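Local coordinates for DUF416 domain-containing protein (Shewanella baltica, PDB 2Q9R) that is of unknown function but belongs to the all-helical DUF416 family and binds benzoic acid in the crystal, at residues Leu27-Arg30 with Met31-Asn34; Tyr90-Tyr93 with Pro94-Ala98. All coordinates share one frame; numbering follows the deposited sequence.

Contact 1 of 2, residues Leu27-Arg30 with Met31-Asn34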
ATOM      1  N   LEU A  27      18.421   1.498  -0.416  1.00 42.39           N
ATOM      2  CA  LEU A  27      17.397   0.523  -0.776  1.00 42.68           C
ATOM      3  C   LEU A  27      17.425  -0.743   0.101  1.00 40.33           C
ATOM      4  O   LEU A  27      16.399  -1.285   0.420  1.00 34.73           O
ATOM      5  CB  LEU A  27      17.476   0.138  -2.274  1.00 44.00           C
ATOM      6  CG  LEU A  27      17.069   1.201  -3.295  1.00 46.43           C
ATOM      7  CD1 LEU A  27      16.969   0.580  -4.681  1.00 41.16           C
ATOM      8  CD2 LEU A  27      15.739   1.984  -2.887  1.00 36.78           C
ATOM      9  N   CYS A  28      18.581  -1.225   0.493  1.00 39.56           N
ATOM     10  CA  CYS A  28      18.631  -2.456   1.276  1.00 43.44           C
ATOM     11  C   CYS A  28      18.131  -2.200   2.669  1.00 42.53           C
ATOM     12  O   CYS A  28      17.490  -3.043   3.240  1.00 42.83           O
ATOM     13  CB  CYS A  28      20.034  -3.022   1.357  1.00 44.83           C
ATOM     14  SG  CYS A  28      20.593  -3.801  -0.146  1.00 42.71           S
ATOM     15  N   GLN A  29      18.466  -1.030   3.215  1.00 41.35           N
ATOM     16  CA  GLN A  29      18.008  -0.649   4.519  1.00 40.15           C
ATOM     17  C   GLN A  29      16.479  -0.618   4.538  1.00 41.94           C
ATOM     18  O   GLN A  29      15.888  -1.062   5.471  1.00 39.40           O
ATOM     19  CB  GLN A  29      18.559   0.710   4.938  1.00 38.60           C
ATOM     20  CG  GLN A  29      18.045   1.193   6.272  1.00 43.39           C
ATOM     21  CD  GLN A  29      18.605   0.408   7.417  1.00 45.36           C
ATOM     22  OE1 GLN A  29      19.787   0.250   7.482  1.00 41.80           O
ATOM     23  NE2 GLN A  29      17.768  -0.110   8.304  1.00 38.49           N
ATOM     24  N   ARG A  30      15.876  -0.079   3.496  1.00 41.64           N
ATOM     25  CA  ARG A  30      14.439   0.067   3.412  1.00 42.38           C
ATOM     26  C   ARG A  30      13.656  -1.264   3.428  1.00 39.39           C
ATOM     27  O   ARG A  30      12.533  -1.316   3.905  1.00 45.70           O
ATOM     28  CB  ARG A  30      14.147   0.905   2.145  1.00 43.75           C
ATOM     29  CG  ARG A  30      12.719   1.199   1.861  1.00 41.90           C
ATOM     30  CD  ARG A  30      12.624   2.365   0.879  1.00 41.84           C
ATOM     31  NE  ARG A  30      11.326   2.479   0.263  1.00 42.99           N
ATOM     32  CZ  ARG A  30      10.982   1.964  -0.922  1.00 42.81           C
ATOM     33  NH1 ARG A  30      11.839   1.266  -1.664  1.00 38.18           N
ATOM     34  NH2 ARG A  30       9.761   2.151  -1.372  1.00 39.63           N
HETATM   35  N   MSE A  31      14.274  -2.329   2.936  1.00 41.81           N
HETATM   36  CA  MSE A  31      13.706  -3.670   2.954  1.00 39.44           C
HETATM   37  C   MSE A  31      13.702  -4.385   4.331  1.00 41.77           C
HETATM   38  O   MSE A  31      12.962  -5.369   4.518  1.00 39.71           O
HETATM   39  CB  MSE A  31      14.511  -4.556   1.993  1.00 39.64           C
HETATM   40  CG  MSE A  31      14.527  -4.142   0.511  1.00 33.68           C
HETATM   41 SE   MSE A  31      15.830  -5.191  -0.454  0.75 36.59          SE
HETATM   42  CE  MSE A  31      16.199  -3.987  -1.825  1.00 36.09           C
ATOM     43  N   LEU A  32      14.502  -3.921   5.295  1.00 39.22           N
ATOM     44  CA  LEU A  32      14.645  -4.647   6.548  1.00 39.18           C
ATOM     45  C   LEU A  32      13.334  -5.067   7.265  1.00 41.40           C
ATOM     46  O   LEU A  32      13.239  -6.174   7.797  1.00 41.81           O
ATOM     47  CB  LEU A  32      15.536  -3.854   7.502  1.00 41.43           C
ATOM     48  CG  LEU A  32      15.897  -4.463   8.849  1.00 40.36           C
ATOM     49  CD1 LEU A  32      16.588  -5.853   8.659  1.00 43.35           C
ATOM     50  CD2 LEU A  32      16.805  -3.496   9.659  1.00 39.12           C
ATOM     51  N   PRO A  33      12.357  -4.162   7.364  1.00 42.29           N
ATOM     52  CA  PRO A  33      11.104  -4.556   8.028  1.00 42.73           C
ATOM     53  C   PRO A  33      10.452  -5.822   7.483  1.00 42.35           C
ATOM     54  O   PRO A  33       9.788  -6.553   8.219  1.00 42.35           O
ATOM     55  CB  PRO A  33      10.216  -3.349   7.812  1.00 45.51           C
ATOM     56  CG  PRO A  33      11.185  -2.200   7.743  1.00 41.98           C
ATOM     57  CD  PRO A  33      12.325  -2.747   6.949  1.00 41.17           C
ATOM     58  N   ASN A  34      10.631  -6.078   6.194  1.00 39.84           N
ATOM     59  CA  ASN A  34      10.090  -7.261   5.609  1.00 40.52           C
ATOM     60  C   ASN A  34      10.691  -8.503   6.276  1.00 40.51           C
ATOM     61  O   ASN A  34       9.987  -9.457   6.588  1.00 42.34           O
ATOM     62  CB  ASN A  34      10.369  -7.281   4.108  1.00 42.39           C
ATOM     63  CG  ASN A  34       9.693  -6.144   3.344  1.00 40.95           C
ATOM     64  OD1 ASN A  34       8.646  -5.595   3.742  1.00 43.97           O
ATOM     65  ND2 ASN A  34      10.305  -5.780   2.219  1.00 40.74           N
TER
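M31, a selenomethionine, folds its side chain back over the carbonyl of L27, one turn earlier in helix 17-42. Its CG turns away from its own carbonyl carbon (chi1 -61°), and the chain then runs extended, bringing M31 CG to 3.4 Å and CE to 3.5 Å from L27 O. The methyl also reaches the L27 side chain, more loosely, with CE 4.3 Å from CB. This is the tight, buried side of the contact.

Beneath it the backbone is less regular. M31 N is shared between L27 O and C28 O, and both bonds are weak; the one to C28 O is 3.3 Å long. L32 N then bonds Q29 O, three residues back, at 3.2 Å and with a fairly straight N-H (162°), though it approaches from above the carbonyl plane. P33 has no N-H to give Q29 O, and its ring takes up space against the preceding turn, with CD 3.4 Å from R30 O. N34 N bonds M31 O instead of reaching back to R30. The helix kinks here, as is usual around an internal proline.

The looser side belongs to Q29 and L32, both partly exposed. Q29 bends at chi2 (71°), so that NE2 lies 3.8 Å from L32 CD2, the two side chains crossing at a slant; OE1 is taken by W58 NE1. R30 stretches out the other way and forms a salt bridge through NH1 with E158.

Around this turn, helix 92-111 packs on C28 and M31, helix 153-170 on L27 and R30, and helix 120-136 on L27, R30 and M31, placing it in the middle of the helical bundle.

Contact 2 of 2, residues Tyr90-Tyr93 with Pro94-Ala98. With BEZ (benzoic acid), chain E.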
ATOM      1  N   TYR A  90       3.347 -16.002   2.637  1.00 45.36           N
ATOM      2  CA  TYR A  90       3.896 -15.250   1.510  1.00 46.07           C
ATOM      3  C   TYR A  90       5.209 -14.523   1.912  1.00 45.16           C
ATOM      4  O   TYR A  90       6.109 -14.344   1.077  1.00 41.91           O
ATOM      5  CB  TYR A  90       2.878 -14.221   0.920  1.00 47.34           C
ATOM      6  CG  TYR A  90       3.482 -13.506  -0.269  1.00 42.85           C
ATOM      7  CD1 TYR A  90       3.545 -14.121  -1.515  1.00 48.51           C
ATOM      8  CD2 TYR A  90       4.088 -12.268  -0.118  1.00 46.84           C
ATOM      9  CE1 TYR A  90       4.147 -13.507  -2.600  1.00 45.86           C
ATOM     10  CE2 TYR A  90       4.704 -11.641  -1.189  1.00 41.84           C
ATOM     11  CZ  TYR A  90       4.757 -12.272  -2.424  1.00 42.90           C
ATOM     12  OH  TYR A  90       5.363 -11.631  -3.486  1.00 46.56           O
ATOM     13  N   GLY A  91       5.288 -14.093   3.173  1.00 42.47           N
ATOM     14  CA  GLY A  91       6.416 -13.297   3.677  1.00 40.93           C
ATOM     15  C   GLY A  91       7.787 -13.888   3.437  1.00 40.32           C
ATOM     16  O   GLY A  91       8.800 -13.159   3.397  1.00 38.31           O
ATOM     17  N   VAL A  92       7.862 -15.197   3.256  1.00 38.68           N
ATOM     18  CA  VAL A  92       9.134 -15.810   2.912  1.00 39.70           C
ATOM     19  C   VAL A  92       9.763 -15.118   1.697  1.00 41.44           C
ATOM     20  O   VAL A  92      10.976 -14.940   1.643  1.00 39.52           O
ATOM     21  CB  VAL A  92       9.016 -17.346   2.690  1.00 40.51           C
ATOM     22  CG1 VAL A  92       8.154 -17.680   1.446  1.00 38.67           C
ATOM     23  CG2 VAL A  92      10.421 -17.975   2.630  1.00 40.62           C
ATOM     24  N   TYR A  93       8.932 -14.668   0.744  1.00 41.51           N
ATOM     25  CA  TYR A  93       9.441 -14.074  -0.468  1.00 39.64           C
ATOM     26  C   TYR A  93      10.100 -12.709  -0.259  1.00 41.47           C
ATOM     27  O   TYR A  93      11.254 -12.538  -0.619  1.00 39.86           O
ATOM     28  CB  TYR A  93       8.379 -14.092  -1.573  1.00 40.25           C
ATOM     29  CG  TYR A  93       8.014 -15.514  -1.988  1.00 35.42           C
ATOM     30  CD1 TYR A  93       8.882 -16.274  -2.753  1.00 38.70           C
ATOM     31  CD2 TYR A  93       6.822 -16.096  -1.571  1.00 39.24           C
ATOM     32  CE1 TYR A  93       8.592 -17.588  -3.111  1.00 42.97           C
ATOM     33  CE2 TYR A  93       6.506 -17.397  -1.952  1.00 37.58           C
ATOM     34  CZ  TYR A  93       7.399 -18.142  -2.712  1.00 42.22           C
ATOM     35  OH  TYR A  93       7.089 -19.438  -3.071  1.00 40.07           O
ATOM     36  N   PRO A  94       9.381 -11.727   0.297  1.00 41.37           N
ATOM     37  CA  PRO A  94      10.106 -10.489   0.601  1.00 41.32           C
ATOM     38  C   PRO A  94      11.267 -10.616   1.606  1.00 43.64           C
ATOM     39  O   PRO A  94      12.262  -9.877   1.489  1.00 42.03           O
ATOM     40  CB  PRO A  94       9.009  -9.523   1.112  1.00 42.65           C
ATOM     41  CG  PRO A  94       7.760 -10.316   1.261  1.00 44.01           C
ATOM     42  CD  PRO A  94       7.940 -11.645   0.581  1.00 41.24           C
ATOM     43  N   ALA A  95      11.145 -11.509   2.588  1.00 44.35           N
ATOM     44  CA  ALA A  95      12.228 -11.757   3.551  1.00 43.38           C
ATOM     45  C   ALA A  95      13.477 -12.256   2.834  1.00 42.84           C
ATOM     46  O   ALA A  95      14.564 -11.730   3.054  1.00 42.49           O
ATOM     47  CB  ALA A  95      11.793 -12.750   4.638  1.00 44.34           C
HETATM   48  N   MSE A  96      13.306 -13.268   1.979  1.00 41.19           N
HETATM   49  CA  MSE A  96      14.389 -13.777   1.167  1.00 40.97           C
HETATM   50  C   MSE A  96      15.065 -12.693   0.327  1.00 41.60           C
HETATM   51  O   MSE A  96      16.297 -12.651   0.231  1.00 43.02           O
HETATM   52  CB  MSE A  96      13.868 -14.894   0.258  1.00 40.24           C
HETATM   53  CG  MSE A  96      14.927 -15.564  -0.549  1.00 46.58           C
HETATM   54 SE   MSE A  96      14.177 -16.887  -1.700  0.75 46.15          SE
HETATM   55  CE  MSE A  96      12.219 -17.029  -0.974  1.00 46.99           C
ATOM     56  N   ASP A  97      14.238 -11.841  -0.282  1.00 46.29           N
ATOM     57  CA  ASP A  97      14.698 -10.782  -1.169  1.00 44.98           C
ATOM     58  C   ASP A  97      15.539  -9.769  -0.384  1.00 41.62           C
ATOM     59  O   ASP A  97      16.542  -9.305  -0.874  1.00 41.65           O
ATOM     60  CB  ASP A  97      13.507 -10.032  -1.801  1.00 44.38           C
ATOM     61  CG  ASP A  97      12.714 -10.841  -2.843  1.00 42.81           C
ATOM     62  OD1 ASP A  97      13.101 -11.956  -3.255  1.00 44.29           O
ATOM     63  OD2 ASP A  97      11.688 -10.289  -3.314  1.00 48.77           O
ATOM     64  N   ALA A  98      15.113  -9.474   0.842  1.00 41.35           N
ATOM     65  CA  ALA A  98      15.809  -8.543   1.742  1.00 40.79           C
ATOM     66  C   ALA A  98      17.203  -9.026   2.077  1.00 44.05           C
ATOM     67  O   ALA A  98      18.164  -8.277   1.953  1.00 43.66           O
ATOM     68  CB  ALA A  98      15.044  -8.337   3.029  1.00 40.25           C
TER
HETATM   69  C   BEZ E 203       2.846 -10.177   4.227  1.00 42.19           C
HETATM   70  O1  BEZ E 203       2.177  -9.136   3.931  1.00 41.62           O
HETATM   71  O2  BEZ E 203       2.351 -11.344   4.173  1.00 42.44           O
HETATM   72  C1  BEZ E 203       4.261 -10.028   4.671  1.00 45.92           C
HETATM   73  C2  BEZ E 203       4.772 -10.852   5.702  1.00 37.52           C
HETATM   74  C3  BEZ E 203       6.097 -10.678   6.097  1.00 35.40           C
HETATM   75  C4  BEZ E 203       6.894  -9.722   5.473  1.00 37.35           C
HETATM   76  C5  BEZ E 203       6.376  -8.915   4.458  1.00 45.68           C
HETATM   77  C6  BEZ E 203       5.044  -9.071   4.037  1.00 37.61           C
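The opening turn of helix 92-111 forms one wall of the benzoic acid pocket, and P94 sits within that turn. A proline is at home here, because N-H groups in the first turn of a helix have no acceptor in a preceding turn, so the missing N-H of proline costs nothing. Y93 N bonds Y90 O, and the regular pattern then begins: A95 N to G91 O at 3.0 Å, M96 N to V92 O at 2.9 Å and D97 N to Y93 O.

The P94 ring touches Y90 with CD and the ligand with CG. Y90 has its CG opposite the backbone N (chi1 -178°), which carries the phenol back across the turn at about a right angle to the proline; CE2 ends 3.7 Å from P94 CD. At the pocket, P94 CG lies 3.8 Å from C5 of the benzoic acid, and the bare G91 CA comes to 3.6 Å from C2, so the protein meets the aromatic ring here through plain carbon contacts. The ligand's polar hold includes H152 NE2 and S136 OG of the second subunit, which also packs I135 on Y90.

Away from the pocket, D97 OD2 is hydrogen-bonded to T127 OG1 on helix 120-136, while A95 faces helix 17-42 at Y35 and F38. The exposed Y93 has V92 CG1 over one face of its ring, offset toward the rim. Selenomethionine M96 runs beside both residues, and its last torsion (chi3 -11°) curls the methyl back over the turn: CE stops 4.1 Å from V92 CG2 and 3.9 Å from Y93 CD1.

In the fold
Contacts 1 and 2 come from different helices, 17-42 and 92-111; the centres of the two contacts are about 11 Å apart, and they touch directly. N34 CB packs on P94 CB at 4.0 Å and M31 O on A98 CB at 3.9 Å, while M31 SE lies 4.2 Å from D97 O. The kinked turn of contact 1 is thus set against the first two turns of the other helix. Both feed the same benzoic acid pocket: contact 1 supplies N34, contact 2 supplies G91 and P94, and L37, F38, Y131, I195 and I197 complete it. The P33 side chain stays about 8 Å from a bound benzoic acid.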